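Local coordinates for nonsense-mediated mRNA decay protein 2 (Saccharomyces cerevisiae, PDB 4LUN) that takes part in the nonsense-mediated decay of mRNAs carrying premature stop codons, this chain being its N-terminal MIF4G domain, at residues A[115-120]-A[184-189]; A[111-116]-A[145-150]. All blocks are in the same frame, centred on the assembly; numbering follows the deposited sequence.

Interaction 1: A[115-120]-A[184-189]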
ATOM      1  N   ALA A 115      -1.704 -13.367  -6.348  1.00 24.38           N
ATOM      2  CA  ALA A 115      -2.919 -12.714  -6.824  1.00 22.90           C
ATOM      3  C   ALA A 115      -3.059 -11.332  -6.205  1.00 21.90           C
ATOM      4  O   ALA A 115      -3.479 -10.378  -6.872  1.00 24.25           O
ATOM      5  CB  ALA A 115      -4.138 -13.564  -6.504  1.00 28.44           C
ATOM      6  N   PHE A 116      -2.723 -11.218  -4.920  1.00 21.68           N
ATOM      7  CA  PHE A 116      -2.844  -9.929  -4.245  1.00 19.12           C
ATOM      8  C   PHE A 116      -1.921  -8.865  -4.862  1.00 22.35           C
ATOM      9  O   PHE A 116      -2.298  -7.700  -4.967  1.00 21.64           O
ATOM     10  CB  PHE A 116      -2.587 -10.063  -2.737  1.00 22.10           C
ATOM     11  CG  PHE A 116      -2.928  -8.818  -1.957  1.00 17.47           C
ATOM     12  CD1 PHE A 116      -4.209  -8.613  -1.467  1.00 29.15           C
ATOM     13  CD2 PHE A 116      -1.974  -7.837  -1.746  1.00 22.77           C
ATOM     14  CE1 PHE A 116      -4.529  -7.447  -0.764  1.00 26.43           C
ATOM     15  CE2 PHE A 116      -2.280  -6.684  -1.041  1.00 20.64           C
ATOM     16  CZ  PHE A 116      -3.558  -6.484  -0.552  1.00 23.42           C
ATOM     17  N   LEU A 117      -0.730  -9.268  -5.295  1.00 19.73           N
ATOM     18  CA  LEU A 117       0.249  -8.333  -5.853  1.00 16.92           C
ATOM     19  C   LEU A 117      -0.221  -7.693  -7.158  1.00 17.14           C
ATOM     20  O   LEU A 117       0.308  -6.652  -7.577  1.00 18.36           O
ATOM     21  CB  LEU A 117       1.598  -9.033  -6.056  1.00 15.65           C
ATOM     22  CG  LEU A 117       2.390  -9.334  -4.780  1.00 18.28           C
ATOM     23  CD1 LEU A 117       3.547 -10.308  -5.070  1.00 16.02           C
ATOM     24  CD2 LEU A 117       2.930  -8.020  -4.193  1.00 15.99           C
ATOM     25  N   GLN A 118      -1.203  -8.322  -7.807  1.00 19.67           N
ATOM     26  CA  GLN A 118      -1.757  -7.766  -9.041  1.00 20.16           C
ATOM     27  C   GLN A 118      -2.381  -6.399  -8.769  1.00 18.45           C
ATOM     28  O   GLN A 118      -2.496  -5.568  -9.673  1.00 19.35           O
ATOM     29  CB  GLN A 118      -2.787  -8.722  -9.644  1.00 22.41           C
ATOM     30  CG  GLN A 118      -3.383  -8.272 -10.972  1.00 29.83           C
ATOM     31  CD  GLN A 118      -2.341  -8.074 -12.061  1.00 39.03           C
ATOM     32  OE1 GLN A 118      -1.397  -8.853 -12.185  1.00 38.68           O
ATOM     33  NE2 GLN A 118      -2.514  -7.024 -12.862  1.00 39.42           N
ATOM     34  N   ALA A 119      -2.735  -6.144  -7.509  1.00 16.11           N
ATOM     35  CA  ALA A 119      -3.346  -4.864  -7.125  1.00 19.28           C
ATOM     36  C   ALA A 119      -2.406  -3.673  -7.308  1.00 18.43           C
ATOM     37  O   ALA A 119      -2.831  -2.504  -7.328  1.00 18.70           O
ATOM     38  CB  ALA A 119      -3.826  -4.930  -5.687  1.00 22.60           C
ATOM     39  N   PHE A 120      -1.114  -3.972  -7.446  1.00 18.03           N
ATOM     40  CA  PHE A 120      -0.094  -2.951  -7.530  1.00 14.55           C
ATOM     41  C   PHE A 120       0.419  -2.715  -8.947  1.00 14.17           C
ATOM     42  O   PHE A 120       1.228  -1.825  -9.171  1.00 18.09           O
ATOM     43  CB  PHE A 120       1.071  -3.310  -6.586  1.00 13.29           C
ATOM     44  CG  PHE A 120       0.648  -3.410  -5.151  1.00 14.00           C
ATOM     45  CD1 PHE A 120      -0.033  -2.354  -4.557  1.00 14.29           C
ATOM     46  CD2 PHE A 120       0.896  -4.548  -4.416  1.00 12.36           C
ATOM     47  CE1 PHE A 120      -0.454  -2.429  -3.242  1.00 15.62           C
ATOM     48  CE2 PHE A 120       0.473  -4.649  -3.094  1.00 16.10           C
ATOM     49  CZ  PHE A 120      -0.203  -3.579  -2.506  1.00 15.19           C
ATOM     50  N   PHE A 184       9.988  -2.400  -1.578  1.00 15.06           N
ATOM     51  CA  PHE A 184      10.687  -1.470  -2.450  1.00 11.18           C
ATOM     52  C   PHE A 184      10.150  -1.621  -3.887  1.00 14.86           C
ATOM     53  O   PHE A 184       9.867  -0.625  -4.566  1.00 15.36           O
ATOM     54  CB  PHE A 184      12.215  -1.725  -2.384  1.00 13.55           C
ATOM     55  CG  PHE A 184      13.022  -0.918  -3.376  1.00 15.66           C
ATOM     56  CD1 PHE A 184      13.617   0.282  -3.006  1.00 14.65           C
ATOM     57  CD2 PHE A 184      13.210  -1.382  -4.676  1.00 21.89           C
ATOM     58  CE1 PHE A 184      14.379   1.005  -3.914  1.00 19.43           C
ATOM     59  CE2 PHE A 184      13.955  -0.653  -5.586  1.00 20.17           C
ATOM     60  CZ  PHE A 184      14.539   0.537  -5.206  1.00 22.87           C
ATOM     61  N   SER A 185       9.995  -2.870  -4.319  1.00 15.12           N
ATOM     62  CA  SER A 185       9.518  -3.164  -5.671  1.00 13.68           C
ATOM     63  C   SER A 185       8.118  -2.622  -5.890  1.00 14.75           C
ATOM     64  O   SER A 185       7.833  -1.981  -6.913  1.00 14.93           O
ATOM     65  CB  SER A 185       9.566  -4.664  -5.971  1.00 18.02           C
ATOM     66  OG  SER A 185      10.908  -5.128  -5.978  1.00 20.43           O
ATOM     67  N   ILE A 186       7.252  -2.860  -4.915  1.00 14.21           N
ATOM     68  CA  ILE A 186       5.877  -2.349  -4.978  1.00 11.12           C
ATOM     69  C   ILE A 186       5.839  -0.814  -5.020  1.00 13.79           C
ATOM     70  O   ILE A 186       5.131  -0.203  -5.842  1.00 12.09           O
ATOM     71  CB  ILE A 186       5.089  -2.869  -3.766  1.00 10.33           C
ATOM     72  CG1 ILE A 186       4.873  -4.373  -3.901  1.00 13.11           C
ATOM     73  CG2 ILE A 186       3.717  -2.167  -3.629  1.00 13.12           C
ATOM     74  CD1 ILE A 186       4.417  -5.032  -2.602  1.00 15.96           C
ATOM     75  N   LEU A 187       6.570  -0.170  -4.123  1.00 13.15           N
ATOM     76  CA  LEU A 187       6.525   1.290  -4.075  1.00 13.18           C
ATOM     77  C   LEU A 187       7.149   1.932  -5.309  1.00 15.85           C
ATOM     78  O   LEU A 187       6.652   2.950  -5.801  1.00 15.93           O
ATOM     79  CB  LEU A 187       7.163   1.806  -2.792  1.00 18.40           C
ATOM     80  CG  LEU A 187       6.223   1.664  -1.600  1.00 17.24           C
ATOM     81  CD1 LEU A 187       6.992   1.621  -0.277  1.00 20.34           C
ATOM     82  CD2 LEU A 187       5.260   2.846  -1.639  1.00 15.99           C
ATOM     83  N   ARG A 188       8.223   1.348  -5.828  1.00 14.39           N
ATOM     84  CA  ARG A 188       8.825   1.910  -7.040  1.00 14.36           C
ATOM     85  C   ARG A 188       7.854   1.903  -8.220  1.00 19.73           C
ATOM     86  O   ARG A 188       7.891   2.800  -9.079  1.00 18.49           O
ATOM     87  CB  ARG A 188      10.113   1.182  -7.424  1.00 18.60           C
ATOM     88  CG  ARG A 188      10.936   1.995  -8.417  1.00 31.21           C
ATOM     89  CD  ARG A 188      12.419   1.784  -8.235  1.00 32.93           C
ATOM     90  NE  ARG A 188      12.870   0.569  -8.898  1.00 44.50           N
ATOM     91  CZ  ARG A 188      14.139   0.320  -9.201  1.00 40.53           C
ATOM     92  NH1 ARG A 188      15.078   1.209  -8.906  1.00 44.92           N
ATOM     93  NH2 ARG A 188      14.465  -0.813  -9.803  1.00 35.72           N
ATOM     94  N   GLU A 189       6.998   0.891  -8.267  1.00 14.87           N
ATOM     95  CA  GLU A 189       5.961   0.818  -9.293  1.00 15.83           C
ATOM     96  C   GLU A 189       4.862   1.864  -9.060  1.00 16.02           C
ATOM     97  O   GLU A 189       4.640   2.721  -9.899  1.00 13.90           O
ATOM     98  CB  GLU A 189       5.363  -0.598  -9.376  1.00 18.15           C
ATOM     99  CG  GLU A 189       4.090  -0.728 -10.252  1.00 17.18           C
ATOM    100  CD  GLU A 189       4.381  -0.863 -11.746  1.00 24.31           C
ATOM    101  OE1 GLU A 189       5.548  -0.665 -12.149  1.00 24.43           O
ATOM    102  OE2 GLU A 189       3.437  -1.182 -12.518  1.00 23.80           O
TER
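Phe120 and Ile186 illustrate how a branched aliphatic side chain can serve two hydrophobic neighbours at once. The CG2 methyl of Ile186 sits over one face of the Phe120 ring, 3.8 Å from the centroid and 15° off the ring normal, which is a CH-pi contact. It is displaced toward the root of the ring: its nearest atom is Phe120 CG, at 3.6 Å. The other branch of the isoleucine has a separate task. CG1 stands beside the backbone N, anti to the carbonyl carbon (chi1 -69°), and the chain then runs on extended to CD1, which lies 3.7 Å from Leu117 CD2. Here the two side chains cross at about a right angle. The same CD1 lies 4.0 Å from Phe120 CD2, above the ring plane on the side of CG2 but out beyond the rim. Phe120 CB, for its part, is directed at the helix containing Ile186.

Leu117 O accepts the N-H of Phe120 (N to O 3.0 Å), a local turn that places both side chains near Ile186. At the margin of the contact, Glu189 has CG anti to its backbone N (chi1 170°), which puts that methylene 3.3 Å from Phe120 O, a van der Waals approach with no hydrogen bond. Close by, the side-chain amide of Asn122 donates from ND2 to Glu189 O. Replacing Phe120 by alanine is likely to leave the CG2 methyl of Ile186 without its aromatic seat and open a gap between 115-120 and 184-189. With no hydrogen bond joining the segments, cohesion in this buried patch of the MIF4G domain rests on dispersion and on the fit between methyl and ring.

Interaction 2: A[111-116]-A[145-150]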
ATOM      1  N   PRO A 111      -0.293 -18.718  -3.589  1.00 23.80           N
ATOM      2  CA  PRO A 111      -1.216 -18.186  -4.600  1.00 20.04           C
ATOM      3  C   PRO A 111      -1.950 -16.912  -4.155  1.00 24.51           C
ATOM      4  O   PRO A 111      -2.273 -16.072  -5.001  1.00 23.30           O
ATOM      5  CB  PRO A 111      -2.203 -19.341  -4.826  1.00 23.60           C
ATOM      6  CG  PRO A 111      -2.106 -20.187  -3.598  1.00 28.90           C
ATOM      7  CD  PRO A 111      -0.694 -20.055  -3.111  1.00 25.43           C
ATOM      8  N   LEU A 112      -2.196 -16.761  -2.856  1.00 20.33           N
ATOM      9  CA  LEU A 112      -2.822 -15.549  -2.349  1.00 20.88           C
ATOM     10  C   LEU A 112      -1.911 -14.351  -2.607  1.00 22.00           C
ATOM     11  O   LEU A 112      -2.358 -13.324  -3.109  1.00 21.03           O
ATOM     12  CB  LEU A 112      -3.112 -15.652  -0.848  1.00 20.37           C
ATOM     13  CG  LEU A 112      -3.533 -14.326  -0.184  1.00 22.36           C
ATOM     14  CD1 LEU A 112      -4.847 -13.822  -0.740  1.00 23.07           C
ATOM     15  CD2 LEU A 112      -3.603 -14.432   1.331  1.00 23.41           C
ATOM     16  N   LEU A 113      -0.633 -14.492  -2.274  1.00 18.36           N
ATOM     17  CA  LEU A 113       0.294 -13.375  -2.449  1.00 18.42           C
ATOM     18  C   LEU A 113       0.415 -12.989  -3.915  1.00 22.49           C
ATOM     19  O   LEU A 113       0.413 -11.802  -4.259  1.00 20.23           O
ATOM     20  CB  LEU A 113       1.667 -13.726  -1.878  1.00 14.23           C
ATOM     21  CG  LEU A 113       2.785 -12.721  -2.162  1.00 18.01           C
ATOM     22  CD1 LEU A 113       2.424 -11.365  -1.575  1.00 19.76           C
ATOM     23  CD2 LEU A 113       4.101 -13.205  -1.585  1.00 22.73           C
ATOM     24  N   GLY A 114       0.532 -13.993  -4.779  1.00 23.32           N
ATOM     25  CA  GLY A 114       0.682 -13.738  -6.201  1.00 22.60           C
ATOM     26  C   GLY A 114      -0.502 -12.991  -6.781  1.00 24.94           C
ATOM     27  O   GLY A 114      -0.333 -12.086  -7.602  1.00 24.54           O
ATOM     28  N   ALA A 115      -1.704 -13.367  -6.348  1.00 24.38           N
ATOM     29  CA  ALA A 115      -2.919 -12.714  -6.824  1.00 22.90           C
ATOM     30  C   ALA A 115      -3.059 -11.332  -6.205  1.00 21.90           C
ATOM     31  O   ALA A 115      -3.479 -10.378  -6.872  1.00 24.25           O
ATOM     32  CB  ALA A 115      -4.138 -13.564  -6.504  1.00 28.44           C
ATOM     33  N   PHE A 116      -2.723 -11.218  -4.920  1.00 21.68           N
ATOM     34  CA  PHE A 116      -2.844  -9.929  -4.245  1.00 19.12           C
ATOM     35  C   PHE A 116      -1.921  -8.865  -4.862  1.00 22.35           C
ATOM     36  O   PHE A 116      -2.298  -7.700  -4.967  1.00 21.64           O
ATOM     37  CB  PHE A 116      -2.587 -10.063  -2.737  1.00 22.10           C
ATOM     38  CG  PHE A 116      -2.928  -8.818  -1.957  1.00 17.47           C
ATOM     39  CD1 PHE A 116      -4.209  -8.613  -1.467  1.00 29.15           C
ATOM     40  CD2 PHE A 116      -1.974  -7.837  -1.746  1.00 22.77           C
ATOM     41  CE1 PHE A 116      -4.529  -7.447  -0.764  1.00 26.43           C
ATOM     42  CE2 PHE A 116      -2.280  -6.684  -1.041  1.00 20.64           C
ATOM     43  CZ  PHE A 116      -3.558  -6.484  -0.552  1.00 23.42           C
ATOM     44  N   ARG A 145      -1.528  -0.707   2.467  1.00 15.33           N
ATOM     45  CA  ARG A 145      -1.517  -0.743   3.928  1.00 16.35           C
ATOM     46  C   ARG A 145      -1.688  -2.174   4.411  1.00 21.09           C
ATOM     47  O   ARG A 145      -0.943  -2.656   5.279  1.00 17.33           O
ATOM     48  CB  ARG A 145      -2.630   0.148   4.479  1.00 18.38           C
ATOM     49  CG  ARG A 145      -2.554   0.370   5.980  1.00 23.38           C
ATOM     50  CD  ARG A 145      -3.425  -0.596   6.729  1.00 28.22           C
ATOM     51  NE  ARG A 145      -3.268  -0.441   8.174  1.00 30.82           N
ATOM     52  CZ  ARG A 145      -4.038   0.342   8.921  1.00 35.69           C
ATOM     53  NH1 ARG A 145      -5.020   1.036   8.357  1.00 31.99           N
ATOM     54  NH2 ARG A 145      -3.830   0.424  10.228  1.00 38.30           N
ATOM     55  N   VAL A 146      -2.655  -2.864   3.823  1.00 16.03           N
ATOM     56  CA  VAL A 146      -2.950  -4.245   4.202  1.00 16.68           C
ATOM     57  C   VAL A 146      -1.772  -5.160   3.881  1.00 17.11           C
ATOM     58  O   VAL A 146      -1.416  -6.035   4.678  1.00 17.55           O
ATOM     59  CB  VAL A 146      -4.254  -4.736   3.530  1.00 19.12           C
ATOM     60  CG1 VAL A 146      -4.398  -6.249   3.666  1.00 21.64           C
ATOM     61  CG2 VAL A 146      -5.464  -4.020   4.151  1.00 21.19           C
ATOM     62  N   PHE A 147      -1.174  -4.956   2.708  1.00 13.96           N
ATOM     63  CA  PHE A 147       0.005  -5.722   2.333  1.00 12.90           C
ATOM     64  C   PHE A 147       1.086  -5.575   3.384  1.00 17.82           C
ATOM     65  O   PHE A 147       1.697  -6.560   3.799  1.00 15.37           O
ATOM     66  CB  PHE A 147       0.580  -5.283   0.994  1.00 14.37           C
ATOM     67  CG  PHE A 147       1.886  -5.949   0.684  1.00 12.29           C
ATOM     68  CD1 PHE A 147       1.905  -7.162   0.020  1.00 18.96           C
ATOM     69  CD2 PHE A 147       3.087  -5.378   1.079  1.00 15.44           C
ATOM     70  CE1 PHE A 147       3.108  -7.810  -0.242  1.00 16.29           C
ATOM     71  CE2 PHE A 147       4.291  -6.019   0.820  1.00 21.17           C
ATOM     72  CZ  PHE A 147       4.291  -7.238   0.149  1.00 20.22           C
ATOM     73  N   THR A 148       1.325  -4.334   3.794  1.00 15.69           N
ATOM     74  CA  THR A 148       2.428  -4.036   4.696  1.00 15.19           C
ATOM     75  C   THR A 148       2.194  -4.632   6.082  1.00 15.81           C
ATOM     76  O   THR A 148       3.136  -5.137   6.714  1.00 16.25           O
ATOM     77  CB  THR A 148       2.702  -2.526   4.757  1.00 13.85           C
ATOM     78  OG1 THR A 148       2.948  -2.060   3.427  1.00 15.55           O
ATOM     79  CG2 THR A 148       3.955  -2.249   5.576  1.00 12.76           C
ATOM     80  N   GLU A 149       0.945  -4.615   6.535  1.00 14.04           N
ATOM     81  CA  GLU A 149       0.626  -5.186   7.839  1.00 16.73           C
ATOM     82  C   GLU A 149       0.881  -6.693   7.814  1.00 21.89           C
ATOM     83  O   GLU A 149       1.358  -7.274   8.807  1.00 16.54           O
ATOM     84  CB  GLU A 149      -0.827  -4.910   8.238  1.00 21.82           C
ATOM     85  CG  GLU A 149      -1.225  -3.439   8.351  1.00 23.37           C
ATOM     86  CD  GLU A 149      -0.645  -2.722   9.564  1.00 34.56           C
ATOM     87  OE1 GLU A 149       0.172  -3.315  10.308  1.00 34.45           O
ATOM     88  OE2 GLU A 149      -1.013  -1.545   9.767  1.00 33.82           O
ATOM     89  N   LEU A 150       0.588  -7.327   6.678  1.00 16.89           N
ATOM     90  CA  LEU A 150       0.829  -8.769   6.536  1.00 13.37           C
ATOM     91  C   LEU A 150       2.301  -9.098   6.302  1.00 18.07           C
ATOM     92  O   LEU A 150       2.759 -10.217   6.578  1.00 17.91           O
ATOM     93  CB  LEU A 150      -0.023  -9.366   5.407  1.00 16.91           C
ATOM     94  CG  LEU A 150      -1.508  -9.417   5.730  1.00 20.15           C
ATOM     95  CD1 LEU A 150      -2.308  -9.692   4.455  1.00 18.15           C
ATOM     96  CD2 LEU A 150      -1.763 -10.503   6.776  1.00 18.95           C
TER
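Glu149 OE2 is held twice by the guanidinium group of Arg145, one helical turn earlier, on the side of helix 130-152 that looks away from 111-116. The sound bond comes from Arg145 NE, 3.0 Å from Glu149 OE2 with an N-H...O angle of 166°; it reaches the anti lone pair, and the oxygen lies in the guanidinium plane. Arg145 NH2 adds a weak second bond to Glu149 OE2 at 3.5 Å, and also bonds to Asn87 OD1, so the salt bridge is tied to the start of helix 87-104.

Across the interface itself everything is apolar. The Phe116 ring presents CE2 to Phe147 CB at 3.8 Å, meeting the root of that side chain instead of stacking on its ring. Farther along the same ring, Phe116 CZ comes to 4.3 Å from Val146 CG1. Both approaches to the Phe116 ring are oblique.

Near-antiparallel helix packing of this sort is characteristic of the MIF4G domain, an all-helical fold of the HEAT-repeat type. Here the segments run at 150° to each other, with their axes 12.4 Å apart at closest approach. Such a spacing leaves room for large side chains between the backbones, and Phe116, Phe147, Leu113 and Val146 fill it.

Phe147 has CG anti to the backbone N (chi1 173°), which sends its ring outward from helix 130-152 toward Leu113. There Leu113 CD1 meets the ring at its edge, in plane, 3.9 Å from Phe147 CE1. The ring of Phe147 also meets that of Phe156, which touches Leu113 as well, while Leu182 and Leu183 of helix 182-190 pack against Phe147 too.

Overall arrangement
Interactions 1 and 2 both start from residues 111-120, sharing Ala115 and Phe116, and their centres lie 9 Å apart. Along the chain helix 106-116 comes first, then helix 130-152, the partner in interaction 2, and finally helix 182-190, the partner in interaction 1. The two contacts merge at Phe147: its CZ lies 3.5 Å from Ile186 CD1, and its CE1 is 4.0 Å from Leu117 CD2. All three helices therefore close on one continuous apolar core within the MIF4G domain, close to the centre of the chain, where residues far apart in sequence are joined by packing of side chains.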